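Local coordinates for protein EmrA (Aquifex aeolicus, PDB 4TKO) that serves as the periplasmic adaptor of a major facilitator superfamily multidrug efflux pump and probably takes part in moving xenobiotics across the cell envelope, at residues V15-L20 with A249-E254; V34-G39 with E46-L51; L58-L63 with E208-A213; R233-G238 with Q245-L250; E259-E264 with R321-I326. All blocks are in the same frame, centred on the assembly; numbering follows the deposited sequence.

Contact 1. Residues V15-L20 with A249-E254; sequences VKADEL and ALVNPE
Val251 and Leu20 form an antiparallel non-hydrogen-bonded pair, with CA atoms 4.4 Å apart and both side chains on one face of the sheet. Val251 is the packed part of the contact. Its two methyls divide the work. CG2 lies 3.7 Å from Leu20 CB, while CG1 meets the methyl of Ala17, CB to CG1 3.9 Å. CG1 stands anti to the backbone N (chi1 171°), which leaves CG2 beside that N and near Leu20. The backbones add a CA-H...O contact, Leu20 CA to Leu250 O at 3.4 Å. At the Ala249 end the packing is looser, with Leu20 CD1 at 4.3 Å from Ala249 CB.

The turn at Asp18 and Glu19 is the solvent side. Both residues are exposed and poorly ordered, and the Glu19 carboxylate turns off from the other segment. Beyond Val251 the chain leaves the strand through an Asx turn, in which Asn252 OD1 accepts from Glu254 N at 3.0 Å.

Val251 also packs on Val229 and Ala231 of strand 228-233 and on Phe256 of strand 256-263. Ala17 touches Val338. The pair thus lies where strand 7-24 meets strand 246-251, with strand 228-233 on the latter's other edge.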
# COMPACT_ATOMS: atom_id res chain seq x y z
N VAL A 15 0.75 38.44 -33.75
CA VAL A 15 1.03 37.96 -32.41
C VAL A 15 1.34 36.45 -32.49
O VAL A 15 0.54 35.63 -32.98
CB VAL A 15 -0.16 38.24 -31.45
CG1 VAL A 15 0.09 37.67 -30.10
CG2 VAL A 15 -0.37 39.74 -31.32
N LYS A 16 2.53 36.08 -32.01
CA LYS A 16 2.96 34.69 -32.07
C LYS A 16 3.36 34.16 -30.70
O LYS A 16 3.55 34.92 -29.75
CB LYS A 16 4.12 34.53 -33.05
CG LYS A 16 3.80 35.02 -34.46
CD LYS A 16 4.65 34.31 -35.51
CE LYS A 16 4.28 32.84 -35.62
NZ LYS A 16 5.07 32.15 -36.68
N ALA A 17 3.49 32.84 -30.60
CA ALA A 17 3.85 32.19 -29.34
C ALA A 17 5.02 31.24 -29.53
O ALA A 17 4.94 30.28 -30.30
CB ALA A 17 2.64 31.45 -28.77
N ASP A 18 6.11 31.51 -28.82
CA ASP A 18 7.29 30.66 -28.88
C ASP A 18 7.03 29.28 -28.28
O ASP A 18 7.10 28.27 -28.97
CB ASP A 18 8.48 31.32 -28.17
CG ASP A 18 9.39 32.06 -29.12
OD1 ASP A 18 9.48 31.65 -30.30
OD2 ASP A 18 10.03 33.04 -28.70
N GLU A 19 6.72 29.25 -26.99
CA GLU A 19 6.53 27.99 -26.28
C GLU A 19 5.09 27.72 -25.86
O GLU A 19 4.61 28.31 -24.89
CB GLU A 19 7.44 27.94 -25.05
CG GLU A 19 8.92 27.93 -25.37
CD GLU A 19 9.32 26.77 -26.25
OE1 GLU A 19 8.66 25.71 -26.17
OE2 GLU A 19 10.28 26.91 -27.03
N LEU A 20 4.42 26.83 -26.57
CA LEU A 20 3.12 26.34 -26.14
C LEU A 20 3.23 24.86 -25.75
O LEU A 20 4.22 24.20 -26.07
CB LEU A 20 2.06 26.54 -27.23
CG LEU A 20 2.27 25.88 -28.60
CD1 LEU A 20 2.07 24.37 -28.53
CD2 LEU A 20 1.33 26.50 -29.61
N ALA A 249 -3.97 23.05 -26.86
CA ALA A 249 -2.67 23.68 -26.72
C ALA A 249 -2.77 24.86 -25.74
O ALA A 249 -3.66 25.69 -25.86
CB ALA A 249 -2.16 24.12 -28.05
N LEU A 250 -1.86 24.92 -24.78
CA LEU A 250 -1.87 25.99 -23.80
C LEU A 250 -0.63 26.85 -23.95
O LEU A 250 0.48 26.33 -24.03
CB LEU A 250 -1.93 25.45 -22.38
CG LEU A 250 -2.66 26.35 -21.40
CD1 LEU A 250 -4.07 26.59 -21.88
CD2 LEU A 250 -2.67 25.71 -20.03
N VAL A 251 -0.83 28.16 -23.98
CA VAL A 251 0.26 29.10 -24.15
C VAL A 251 0.56 29.79 -22.83
O VAL A 251 -0.33 30.30 -22.15
CB VAL A 251 -0.06 30.15 -25.23
CG1 VAL A 251 0.99 31.28 -25.24
CG2 VAL A 251 -0.17 29.48 -26.58
N ASN A 252 1.83 29.78 -22.46
CA ASN A 252 2.28 30.53 -21.31
C ASN A 252 2.37 31.98 -21.74
O ASN A 252 3.12 32.32 -22.65
CB ASN A 252 3.62 29.98 -20.82
CG ASN A 252 4.36 30.95 -19.93
OD1 ASN A 252 3.80 31.92 -19.42
ND2 ASN A 252 5.64 30.69 -19.74
N PRO A 253 1.61 32.84 -21.09
CA PRO A 253 1.48 34.22 -21.57
C PRO A 253 2.83 34.94 -21.70
O PRO A 253 2.96 35.83 -22.53
CB PRO A 253 0.60 34.87 -20.51
CG PRO A 253 -0.20 33.74 -19.95
CD PRO A 253 0.72 32.55 -19.96
N GLU A 254 3.81 34.55 -20.90
CA GLU A 254 5.16 35.12 -21.03
C GLU A 254 5.80 34.71 -22.36
O GLU A 254 6.80 35.30 -22.76
CB GLU A 254 6.05 34.68 -19.86
CG GLU A 254 5.52 35.15 -18.50
CD GLU A 254 6.20 34.50 -17.30
OE1 GLU A 254 5.72 33.45 -16.82
OE2 GLU A 254 7.21 35.06 -16.81

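Contact 2. Residues V34-G39 with E46-L51; sequences VYKDLG and EALAKL
Lys36 and Glu46 form a salt bridge across the contact. NZ of Lys36 is modelled 2.4 Å from OE2 of Glu46, a very short value at this resolution. The two side chains cross at about a right angle. Lys36 bends at chi2 and chi4 to bring its amine to the carboxylate. The other oxygen, OE1, accepts from Lys43 N, so each carboxylate oxygen of Glu46 has a partner.

The backbone link centres on Leu48 O. It accepts from Tyr35 N at 2.8 Å. Lys36 N adds a weak bond to the same oxygen at 3.3 Å.

Packing spreads from here. The Tyr35 ring meets Ala47 and Lys50 obliquely, with CD2 3.7 Å from Ala47 CB. Its OH is 3.7 Å from Lys50 CD, where the ring slants across the bent lysine chain. Leu48 CD2 meets Lys36 CG at 3.7 Å, these two side chains also lying nearly perpendicular. Val34 and Ala49 pair as antiparallel, non-hydrogen-bonded residues, CA to CA 4.4 Å.

Strands 29-34 and 47-51 are thereby joined where the connection carrying strand 41-42 leaves the one and returns to the other. This is part of the lipoyl-like barrel-sandwich hybrid of membrane fusion proteins.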
# COMPACT_ATOMS: atom_id res chain seq x y z
N VAL A 34 -16.91 19.80 -22.67
CA VAL A 34 -15.81 20.72 -22.92
C VAL A 34 -16.05 22.04 -22.19
O VAL A 34 -17.01 22.75 -22.48
CB VAL A 34 -15.62 20.99 -24.41
CG1 VAL A 34 -14.42 21.88 -24.64
CG2 VAL A 34 -15.45 19.67 -25.14
N TYR A 35 -15.20 22.36 -21.23
CA TYR A 35 -15.45 23.51 -20.38
C TYR A 35 -14.77 24.78 -20.86
O TYR A 35 -15.12 25.88 -20.44
CB TYR A 35 -14.98 23.19 -18.96
CG TYR A 35 -15.67 21.99 -18.37
CD1 TYR A 35 -17.05 21.87 -18.41
CD2 TYR A 35 -14.94 20.96 -17.79
CE1 TYR A 35 -17.69 20.76 -17.89
CE2 TYR A 35 -15.57 19.85 -17.26
CZ TYR A 35 -16.94 19.76 -17.31
OH TYR A 35 -17.57 18.65 -16.78
N LYS A 36 -13.79 24.63 -21.74
CA LYS A 36 -12.96 25.75 -22.19
C LYS A 36 -12.86 25.68 -23.69
O LYS A 36 -13.01 24.61 -24.26
CB LYS A 36 -11.56 25.73 -21.55
CG LYS A 36 -11.54 26.09 -20.06
CD LYS A 36 -12.45 27.27 -19.78
CE LYS A 36 -12.03 28.06 -18.54
NZ LYS A 36 -12.46 27.44 -17.26
N ASP A 37 -12.63 26.82 -24.33
CA ASP A 37 -12.56 26.83 -25.79
C ASP A 37 -11.39 27.69 -26.20
O ASP A 37 -10.76 28.33 -25.35
CB ASP A 37 -13.87 27.33 -26.39
CG ASP A 37 -14.04 26.94 -27.87
OD1 ASP A 37 -13.05 26.53 -28.52
OD2 ASP A 37 -15.17 27.05 -28.39
N LEU A 38 -11.08 27.65 -27.49
CA LEU A 38 -10.05 28.48 -28.10
C LEU A 38 -10.17 29.92 -27.60
O LEU A 38 -11.26 30.47 -27.57
CB LEU A 38 -10.18 28.44 -29.62
CG LEU A 38 -9.29 29.35 -30.46
CD1 LEU A 38 -7.88 28.80 -30.53
CD2 LEU A 38 -9.87 29.50 -31.84
N GLY A 39 -9.06 30.50 -27.18
CA GLY A 39 -9.08 31.85 -26.65
C GLY A 39 -9.30 32.03 -25.15
O GLY A 39 -9.08 33.12 -24.62
N GLU A 46 -7.85 24.49 -13.25
CA GLU A 46 -9.17 24.49 -13.88
C GLU A 46 -9.38 23.25 -14.73
O GLU A 46 -8.44 22.74 -15.36
CB GLU A 46 -9.35 25.73 -14.76
CG GLU A 46 -9.38 27.06 -14.03
CD GLU A 46 -10.03 28.17 -14.85
OE1 GLU A 46 -9.41 29.24 -14.97
OE2 GLU A 46 -11.16 27.97 -15.36
N ALA A 47 -10.63 22.78 -14.76
CA ALA A 47 -10.99 21.71 -15.69
C ALA A 47 -11.20 22.29 -17.07
O ALA A 47 -11.81 23.35 -17.22
CB ALA A 47 -12.24 20.99 -15.24
N LEU A 48 -10.67 21.60 -18.07
CA LEU A 48 -10.80 22.04 -19.45
C LEU A 48 -11.80 21.16 -20.15
O LEU A 48 -12.55 21.64 -21.00
CB LEU A 48 -9.46 21.99 -20.17
CG LEU A 48 -8.29 22.64 -19.43
CD1 LEU A 48 -7.00 22.40 -20.17
CD2 LEU A 48 -8.50 24.14 -19.25
N ALA A 49 -11.82 19.88 -19.79
CA ALA A 49 -12.69 18.92 -20.46
C ALA A 49 -12.82 17.66 -19.64
O ALA A 49 -12.10 17.47 -18.67
CB ALA A 49 -12.16 18.61 -21.80
N LYS A 50 -13.73 16.77 -20.02
CA LYS A 50 -14.01 15.62 -19.19
C LYS A 50 -14.41 14.42 -20.02
O LYS A 50 -15.11 14.55 -21.02
CB LYS A 50 -15.10 15.98 -18.17
CG LYS A 50 -15.67 14.83 -17.39
CD LYS A 50 -17.18 15.01 -17.22
CE LYS A 50 -17.64 14.60 -15.83
NZ LYS A 50 -17.21 15.59 -14.80
N LEU A 51 -13.95 13.24 -19.60
CA LEU A 51 -14.32 11.99 -20.27
C LEU A 51 -15.44 11.27 -19.52
O LEU A 51 -15.66 11.49 -18.33
CB LEU A 51 -13.11 11.08 -20.40
CG LEU A 51 -11.88 11.60 -21.17
CD1 LEU A 51 -10.77 10.55 -21.21
CD2 LEU A 51 -12.24 12.02 -22.59

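Contact 3. Residues L58-L63 with E208-A213; sequences LEKRTL and ERIKTA
Lys60 and Ala213 bring the two helices closest, with CA atoms 5.4 Å apart. The methyl of Ala213 points at the other helix and meets Lys60 CB at 3.8 Å. Its small size is consistent with the close backbone approach here. Glu59 also reaches this methyl, its OE1 4.0 Å from Ala213 CB.

One turn along, Leu63 faces Arg209 and Ile210. Leu63 CD1 lies 3.6 Å from Arg209 CB, and the two side chains cross at about a right angle. CG of Leu63 is anti to its carbonyl carbon (chi1 -67°), which carries the branch toward the second helix. Ile210 and Leu63 lie antiparallel to each other, though too close in the model for their spacing to be trusted.

The helix frames place these groups. The short axes approach to 9.2 Å and run nearly antiparallel, at 162°. The polar ends turn to partners outside these segments. Lys60 extends away from the other segment, and its NZ forms a salt bridge with Glu214. Glu59 OE2 has a long, weak ion pair with Lys216.

Both helices belong to regions predicted to be coiled coil, and they form the base of the hairpin. The contact is mostly aliphatic, though the Glu59 carboxylate touches the Ala213 methyl. Association between these segments therefore rests mainly on side-chain carbon packing, while the charged groups find their partners elsewhere.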
# COMPACT_ATOMS: atom_id res chain seq x y z
N LEU A 58 -16.74 1.14 -13.20
CA LEU A 58 -17.12 -0.26 -13.14
C LEU A 58 -15.90 -1.08 -12.76
O LEU A 58 -15.94 -1.89 -11.83
CB LEU A 58 -17.70 -0.73 -14.47
CG LEU A 58 -18.14 -2.20 -14.47
CD1 LEU A 58 -19.47 -2.37 -13.73
CD2 LEU A 58 -18.22 -2.77 -15.88
N GLU A 59 -14.81 -0.86 -13.49
CA GLU A 59 -13.55 -1.55 -13.25
C GLU A 59 -13.14 -1.47 -11.78
O GLU A 59 -12.68 -2.45 -11.22
CB GLU A 59 -12.45 -0.96 -14.13
CG GLU A 59 -11.08 -1.59 -13.95
CD GLU A 59 -9.97 -0.78 -14.63
OE1 GLU A 59 -9.72 0.37 -14.20
OE2 GLU A 59 -9.35 -1.29 -15.59
N LYS A 60 -13.33 -0.32 -11.17
CA LYS A 60 -12.99 -0.14 -9.77
C LYS A 60 -13.93 -0.96 -8.90
O LYS A 60 -13.51 -1.62 -7.95
CB LYS A 60 -13.04 1.33 -9.36
CG LYS A 60 -12.90 1.56 -7.87
CD LYS A 60 -13.08 3.03 -7.51
CE LYS A 60 -13.26 3.23 -6.02
NZ LYS A 60 -13.82 4.57 -5.68
N ARG A 61 -15.21 -0.91 -9.21
CA ARG A 61 -16.19 -1.54 -8.35
C ARG A 61 -16.25 -3.03 -8.61
O ARG A 61 -16.60 -3.79 -7.72
CB ARG A 61 -17.55 -0.88 -8.53
CG ARG A 61 -17.55 0.55 -7.98
CD ARG A 61 -18.87 1.25 -8.20
NE ARG A 61 -19.98 0.43 -7.72
CZ ARG A 61 -21.26 0.71 -7.93
NH1 ARG A 61 -21.59 1.80 -8.61
NH2 ARG A 61 -22.21 -0.10 -7.47
N THR A 62 -15.87 -3.46 -9.81
CA THR A 62 -15.63 -4.88 -10.06
C THR A 62 -14.58 -5.39 -9.07
O THR A 62 -14.60 -6.54 -8.66
CB THR A 62 -15.16 -5.14 -11.51
OG1 THR A 62 -16.27 -5.02 -12.41
CG2 THR A 62 -14.57 -6.54 -11.65
N LEU A 63 -13.66 -4.51 -8.69
CA LEU A 63 -12.58 -4.88 -7.79
C LEU A 63 -13.02 -4.82 -6.35
O LEU A 63 -12.56 -5.59 -5.52
CB LEU A 63 -11.36 -3.98 -7.99
CG LEU A 63 -10.55 -4.02 -9.29
CD1 LEU A 63 -9.34 -3.15 -9.15
CD2 LEU A 63 -10.16 -5.43 -9.67
N GLU A 208 -4.11 -2.03 -3.97
CA GLU A 208 -3.24 -1.34 -4.91
C GLU A 208 -3.91 -1.18 -6.27
O GLU A 208 -3.78 -0.14 -6.91
CB GLU A 208 -1.91 -2.08 -5.05
CG GLU A 208 -0.84 -1.28 -5.79
CD GLU A 208 -0.52 0.05 -5.10
OE1 GLU A 208 -0.96 0.27 -3.95
OE2 GLU A 208 0.18 0.88 -5.73
N ARG A 209 -4.62 -2.22 -6.71
CA ARG A 209 -5.34 -2.16 -7.97
C ARG A 209 -6.48 -1.14 -7.92
O ARG A 209 -6.73 -0.41 -8.88
CB ARG A 209 -5.88 -3.53 -8.35
CG ARG A 209 -4.80 -4.48 -8.81
CD ARG A 209 -5.37 -5.76 -9.38
NE ARG A 209 -4.35 -6.51 -10.09
CZ ARG A 209 -4.15 -6.43 -11.40
NH1 ARG A 209 -4.91 -5.63 -12.14
NH2 ARG A 209 -3.18 -7.14 -11.98
N ILE A 210 -7.17 -1.11 -6.78
CA ILE A 210 -8.15 -0.07 -6.48
C ILE A 210 -7.54 1.33 -6.60
O ILE A 210 -8.01 2.16 -7.37
CB ILE A 210 -8.73 -0.23 -5.05
CG1 ILE A 210 -9.30 -1.63 -4.84
CG2 ILE A 210 -9.79 0.83 -4.76
CD1 ILE A 210 -10.33 -2.02 -5.84
N LYS A 211 -6.51 1.58 -5.80
CA LYS A 211 -5.81 2.86 -5.79
C LYS A 211 -5.49 3.36 -7.20
O LYS A 211 -5.54 4.55 -7.48
CB LYS A 211 -4.53 2.74 -4.97
CG LYS A 211 -3.71 4.00 -4.83
CD LYS A 211 -2.49 3.76 -3.95
CE LYS A 211 -1.68 5.04 -3.76
NZ LYS A 211 -0.50 4.80 -2.88
N THR A 212 -5.17 2.41 -8.07
CA THR A 212 -4.80 2.69 -9.44
C THR A 212 -6.03 3.00 -10.30
O THR A 212 -6.02 3.92 -11.12
CB THR A 212 -4.01 1.52 -10.03
OG1 THR A 212 -2.63 1.67 -9.68
CG2 THR A 212 -4.14 1.48 -11.53
N ALA A 213 -7.09 2.22 -10.10
CA ALA A 213 -8.37 2.49 -10.73
C ALA A 213 -8.93 3.87 -10.34
O ALA A 213 -9.43 4.61 -11.18
CB ALA A 213 -9.36 1.42 -10.37

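Contact 4. Residues R233-G238 with Q245-L250; sequences RFISRG and QPAFAL
Phe234 and Ala247 are joined by the backbone hydrogen bond between the two segments. Phe234 N donates to Ala247 O at 2.7 Å. Next to it, Arg233 and Phe248 form an antiparallel non-hydrogen-bonded pair, CA to CA 4.5 Å.

Apolar contacts make up most of the rest. Phe234 lies across Pro246, with CD2 4.0 Å from Pro246 CB, and the ring also rests against the backbone of Pro246 and Ala247. Ile235 turns its CD1 to two partners, Ala247 CB at 3.8 Å and Phe248 CE1 at 3.9 Å. Its CG1 sits between the backbone N and the carbonyl carbon (chi1 57°), and this brings CD1 over to the second segment. Arg233 runs beside Phe248, both pointing the same way. Its CD is 3.5 Å from Phe248 CE2, while the guanidinium and ring planes are 52° apart.

The charged end of Arg233 looks elsewhere. Its NE forms a salt bridge with Asp37, outside the two segments.

Ala247 and Phe248 both face Leu23 in a classic beta bulge. Phe248 also packs on Leu48 and Ala49 of strand 47-51. The aliphatic part of Arg233 thus serves as an apolar neighbour to a buried ring, while its charge is paired with Asp37. The chemistry between the segments is that of a hydrophobic core edge, and the arginine keeps its charge outside it.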
# COMPACT_ATOMS: atom_id res chain seq x y z
N ARG A 233 -7.94 23.94 -29.78
CA ARG A 233 -8.77 22.87 -29.23
C ARG A 233 -8.98 21.79 -30.27
O ARG A 233 -9.56 22.03 -31.32
CB ARG A 233 -10.12 23.40 -28.74
CG ARG A 233 -11.07 22.27 -28.39
CD ARG A 233 -12.21 22.73 -27.51
NE ARG A 233 -13.21 23.47 -28.27
CZ ARG A 233 -14.16 22.91 -29.01
NH1 ARG A 233 -14.25 21.59 -29.08
NH2 ARG A 233 -15.01 23.67 -29.68
N PHE A 234 -8.52 20.58 -29.97
CA PHE A 234 -8.54 19.53 -30.97
C PHE A 234 -9.72 18.60 -30.81
O PHE A 234 -9.92 17.71 -31.62
CB PHE A 234 -7.26 18.71 -30.89
CG PHE A 234 -6.02 19.49 -31.14
CD1 PHE A 234 -5.75 20.00 -32.40
CD2 PHE A 234 -5.12 19.72 -30.12
CE1 PHE A 234 -4.60 20.72 -32.62
CE2 PHE A 234 -3.96 20.44 -30.34
CZ PHE A 234 -3.70 20.94 -31.59
N ILE A 235 -10.50 18.79 -29.75
CA ILE A 235 -11.51 17.79 -29.43
C ILE A 235 -12.91 18.36 -29.39
O ILE A 235 -13.13 19.54 -29.10
CB ILE A 235 -11.24 17.10 -28.08
CG1 ILE A 235 -11.14 18.16 -26.98
CG2 ILE A 235 -9.96 16.30 -28.16
CD1 ILE A 235 -11.14 17.62 -25.57
N SER A 236 -13.87 17.49 -29.67
CA SER A 236 -15.26 17.87 -29.59
C SER A 236 -15.96 16.87 -28.71
O SER A 236 -15.54 15.72 -28.61
CB SER A 236 -15.90 17.91 -30.98
OG SER A 236 -15.39 18.98 -31.74
N ARG A 237 -17.04 17.32 -28.10
CA ARG A 237 -17.96 16.42 -27.44
C ARG A 237 -18.22 15.21 -28.32
O ARG A 237 -18.52 15.34 -29.50
CB ARG A 237 -19.24 17.14 -27.12
CG ARG A 237 -19.89 16.63 -25.91
CD ARG A 237 -20.94 17.55 -25.37
NE ARG A 237 -21.99 16.72 -24.83
CZ ARG A 237 -22.89 16.11 -25.59
NH1 ARG A 237 -22.87 16.31 -26.90
NH2 ARG A 237 -23.80 15.33 -25.05
N GLY A 238 -18.06 14.01 -27.75
CA GLY A 238 -18.33 12.79 -28.48
C GLY A 238 -17.16 12.16 -29.22
O GLY A 238 -17.29 11.04 -29.74
N GLN A 245 -2.99 11.75 -26.33
CA GLN A 245 -3.36 12.40 -27.55
C GLN A 245 -3.83 13.79 -27.27
O GLN A 245 -4.70 13.97 -26.48
CB GLN A 245 -4.47 11.62 -28.18
CG GLN A 245 -5.22 12.31 -29.28
CD GLN A 245 -6.48 11.60 -29.71
OE1 GLN A 245 -6.75 10.54 -29.25
NE2 GLN A 245 -7.23 12.18 -30.58
N PRO A 246 -3.26 14.75 -27.96
CA PRO A 246 -3.46 16.19 -27.74
C PRO A 246 -4.93 16.62 -27.79
O PRO A 246 -5.65 16.36 -28.76
CB PRO A 246 -2.67 16.82 -28.89
CG PRO A 246 -1.65 15.81 -29.25
CD PRO A 246 -2.36 14.50 -29.10
N ALA A 247 -5.36 17.30 -26.74
CA ALA A 247 -6.72 17.81 -26.62
C ALA A 247 -6.75 19.34 -26.77
O ALA A 247 -7.60 19.87 -27.48
CB ALA A 247 -7.32 17.39 -25.27
N PHE A 248 -5.84 20.04 -26.08
CA PHE A 248 -5.67 21.48 -26.24
C PHE A 248 -4.21 21.83 -26.39
O PHE A 248 -3.31 21.03 -26.08
CB PHE A 248 -6.22 22.28 -25.05
CG PHE A 248 -7.65 21.97 -24.71
CD1 PHE A 248 -7.97 20.82 -24.00
CD2 PHE A 248 -8.66 22.83 -25.09
CE1 PHE A 248 -9.28 20.54 -23.69
CE2 PHE A 248 -9.98 22.55 -24.78
CZ PHE A 248 -10.29 21.42 -24.08
N ALA A 249 -3.97 23.05 -26.86
CA ALA A 249 -2.67 23.68 -26.72
C ALA A 249 -2.77 24.86 -25.74
O ALA A 249 -3.66 25.69 -25.86
CB ALA A 249 -2.16 24.12 -28.05
N LEU A 250 -1.86 24.92 -24.78
CA LEU A 250 -1.87 25.99 -23.80
C LEU A 250 -0.63 26.85 -23.95
O LEU A 250 0.48 26.33 -24.03
CB LEU A 250 -1.93 25.45 -22.38
CG LEU A 250 -2.66 26.35 -21.40
CD1 LEU A 250 -4.07 26.59 -21.88
CD2 LEU A 250 -2.67 25.71 -20.03

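Contact 5. Residues E259-E264 with R321-I326; sequences EVLLEE and RIPVKI
Val260 and Val324 form an antiparallel hydrogen-bonded pair, and the strands around them run at 146° with axes 4.0 Å apart. Val260 N donates to Val324 O at 2.8 Å. The return bond runs from Val324 N to Val260 O at 2.6 Å. Leu262 and Ile322 make the next such pair, with Leu262 N to Ile322 O at 2.7 Å. Glu259 with Lys325 and Leu261 with Pro323 are non-hydrogen-bonded pairs. Pro323 has no N-H to give, and its position in such a pair needs none. Its CA instead approaches Val260 O.

On the face of Leu261, the leucine side chain slants across Pro323, its CD2 3.6 Å from Pro323 CB. Arg321 extends on the same face beside Glu263. CG of Glu263 lies over one face of the guanidinium, and the carboxylate plane is 89° from it. Glu263 OE2 is 3.5 Å from Arg321 NH2, a salt bridge of charges alone, since the oxygen lies well out of the guanidinium plane. Leu261 O sits at the guanidinium edge.

On the other face, Val260 CG2 meets Ile326 CD1 at 3.4 Å, and Leu262 CB is 4.2 Å from Val324 CG2. Val260 and Ile326 also pack on Val344, Leu262 on Ile346, and Val324 on Val292 and Ile295. This apolar face is consistent with the interior of the AaeA-like beta-barrel of this adaptor.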
# COMPACT_ATOMS: atom_id res chain seq x y z
N GLU A 259 5.44 39.58 -34.02
CA GLU A 259 6.28 39.41 -35.19
C GLU A 259 5.84 40.40 -36.24
O GLU A 259 4.66 40.47 -36.62
CB GLU A 259 6.22 37.99 -35.72
CG GLU A 259 7.19 37.72 -36.89
CD GLU A 259 6.73 36.58 -37.81
OE1 GLU A 259 7.59 35.82 -38.30
OE2 GLU A 259 5.50 36.46 -38.07
N VAL A 260 6.81 41.17 -36.71
CA VAL A 260 6.53 42.22 -37.67
C VAL A 260 7.29 41.93 -38.95
O VAL A 260 8.48 41.60 -38.91
CB VAL A 260 6.91 43.59 -37.09
CG1 VAL A 260 6.76 44.67 -38.11
CG2 VAL A 260 6.03 43.89 -35.89
N LEU A 261 6.58 41.98 -40.08
CA LEU A 261 7.22 41.84 -41.39
C LEU A 261 7.49 43.21 -41.98
O LEU A 261 6.58 43.87 -42.48
CB LEU A 261 6.36 41.02 -42.35
CG LEU A 261 6.26 39.58 -41.87
CD1 LEU A 261 5.64 38.72 -42.92
CD2 LEU A 261 7.65 39.08 -41.47
N LEU A 262 8.74 43.64 -41.90
CA LEU A 262 9.09 45.02 -42.26
C LEU A 262 9.70 45.13 -43.65
O LEU A 262 10.65 44.40 -43.97
CB LEU A 262 10.05 45.59 -41.21
CG LEU A 262 10.02 47.10 -41.04
CD1 LEU A 262 8.65 47.65 -41.40
CD2 LEU A 262 10.36 47.45 -39.61
N GLU A 263 9.17 46.04 -44.46
CA GLU A 263 9.77 46.34 -45.77
C GLU A 263 11.24 46.72 -45.56
O GLU A 263 11.57 47.42 -44.60
CB GLU A 263 9.01 47.46 -46.48
CG GLU A 263 7.50 47.40 -46.23
CD GLU A 263 6.69 48.28 -47.18
OE1 GLU A 263 7.30 49.03 -47.97
OE2 GLU A 263 5.43 48.22 -47.14
N GLU A 264 12.13 46.22 -46.42
CA GLU A 264 13.56 46.39 -46.17
C GLU A 264 13.94 47.86 -46.23
O GLU A 264 14.88 48.30 -45.55
CB GLU A 264 14.39 45.60 -47.19
CG GLU A 264 15.90 45.71 -46.96
CD GLU A 264 16.72 44.99 -48.02
OE1 GLU A 264 16.20 44.02 -48.63
OE2 GLU A 264 17.88 45.41 -48.25
N ARG A 321 9.82 41.78 -47.70
CA ARG A 321 9.73 42.14 -46.28
C ARG A 321 10.68 41.36 -45.37
O ARG A 321 11.06 40.24 -45.65
CB ARG A 321 8.28 41.96 -45.80
CG ARG A 321 7.26 42.89 -46.48
CD ARG A 321 5.83 42.38 -46.40
NE ARG A 321 4.84 43.45 -46.56
CZ ARG A 321 4.71 44.49 -45.73
NH1 ARG A 321 5.53 44.63 -44.70
NH2 ARG A 321 3.78 45.42 -45.94
N ILE A 322 11.07 41.97 -44.25
CA ILE A 322 11.99 41.33 -43.32
C ILE A 322 11.35 41.11 -41.94
O ILE A 322 10.87 42.05 -41.31
CB ILE A 322 13.27 42.16 -43.16
CG1 ILE A 322 14.15 41.99 -44.40
CG2 ILE A 322 14.06 41.74 -41.93
CD1 ILE A 322 15.64 41.92 -44.08
N PRO A 323 11.33 39.85 -41.47
CA PRO A 323 10.76 39.52 -40.17
C PRO A 323 11.56 40.13 -39.02
O PRO A 323 12.78 39.91 -38.89
CB PRO A 323 10.83 37.98 -40.12
CG PRO A 323 11.08 37.56 -41.49
CD PRO A 323 11.85 38.66 -42.15
N VAL A 324 10.86 40.88 -38.18
CA VAL A 324 11.47 41.45 -36.99
C VAL A 324 10.68 41.00 -35.79
O VAL A 324 9.44 41.08 -35.76
CB VAL A 324 11.52 42.99 -37.03
CG1 VAL A 324 12.31 43.52 -35.84
CG2 VAL A 324 12.17 43.46 -38.32
N LYS A 325 11.41 40.50 -34.79
CA LYS A 325 10.81 39.96 -33.59
C LYS A 325 10.81 41.01 -32.49
O LYS A 325 11.84 41.62 -32.19
CB LYS A 325 11.57 38.71 -33.13
CG LYS A 325 10.82 37.87 -32.12
CD LYS A 325 11.70 36.81 -31.49
CE LYS A 325 11.04 36.17 -30.27
NZ LYS A 325 11.98 35.26 -29.53
N ILE A 326 9.66 41.21 -31.87
CA ILE A 326 9.53 42.17 -30.79
C ILE A 326 9.16 41.54 -29.44
O ILE A 326 8.12 40.88 -29.32
CB ILE A 326 8.48 43.20 -31.16
CG1 ILE A 326 8.95 43.99 -32.37
CG2 ILE A 326 8.15 44.10 -29.96
CD1 ILE A 326 7.83 44.68 -33.08

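In the fold
Along the chain, contact 1 closes a long loop from strand 7-24 to strand 246-251. Contacts 2, 3 and 4 open in that order within this span, contact 4 sharing Ala249 and Leu250 with contact 1. Contact 5 follows. Contacts 2 and 4 are close neighbours, with centres 8 Å apart, and touch directly, Val34 packing on Arg233. Contact 3 lies on the helical hairpin, its centre 26 Å from that of contact 2 and 57 Å from that of contact 5. Contacts 1 and 5 touch through the Asp18-Lys325 salt bridge. The set therefore runs from hairpin base through barrel-sandwich hybrid to beta-barrel, the elongated plan of a membrane fusion protein.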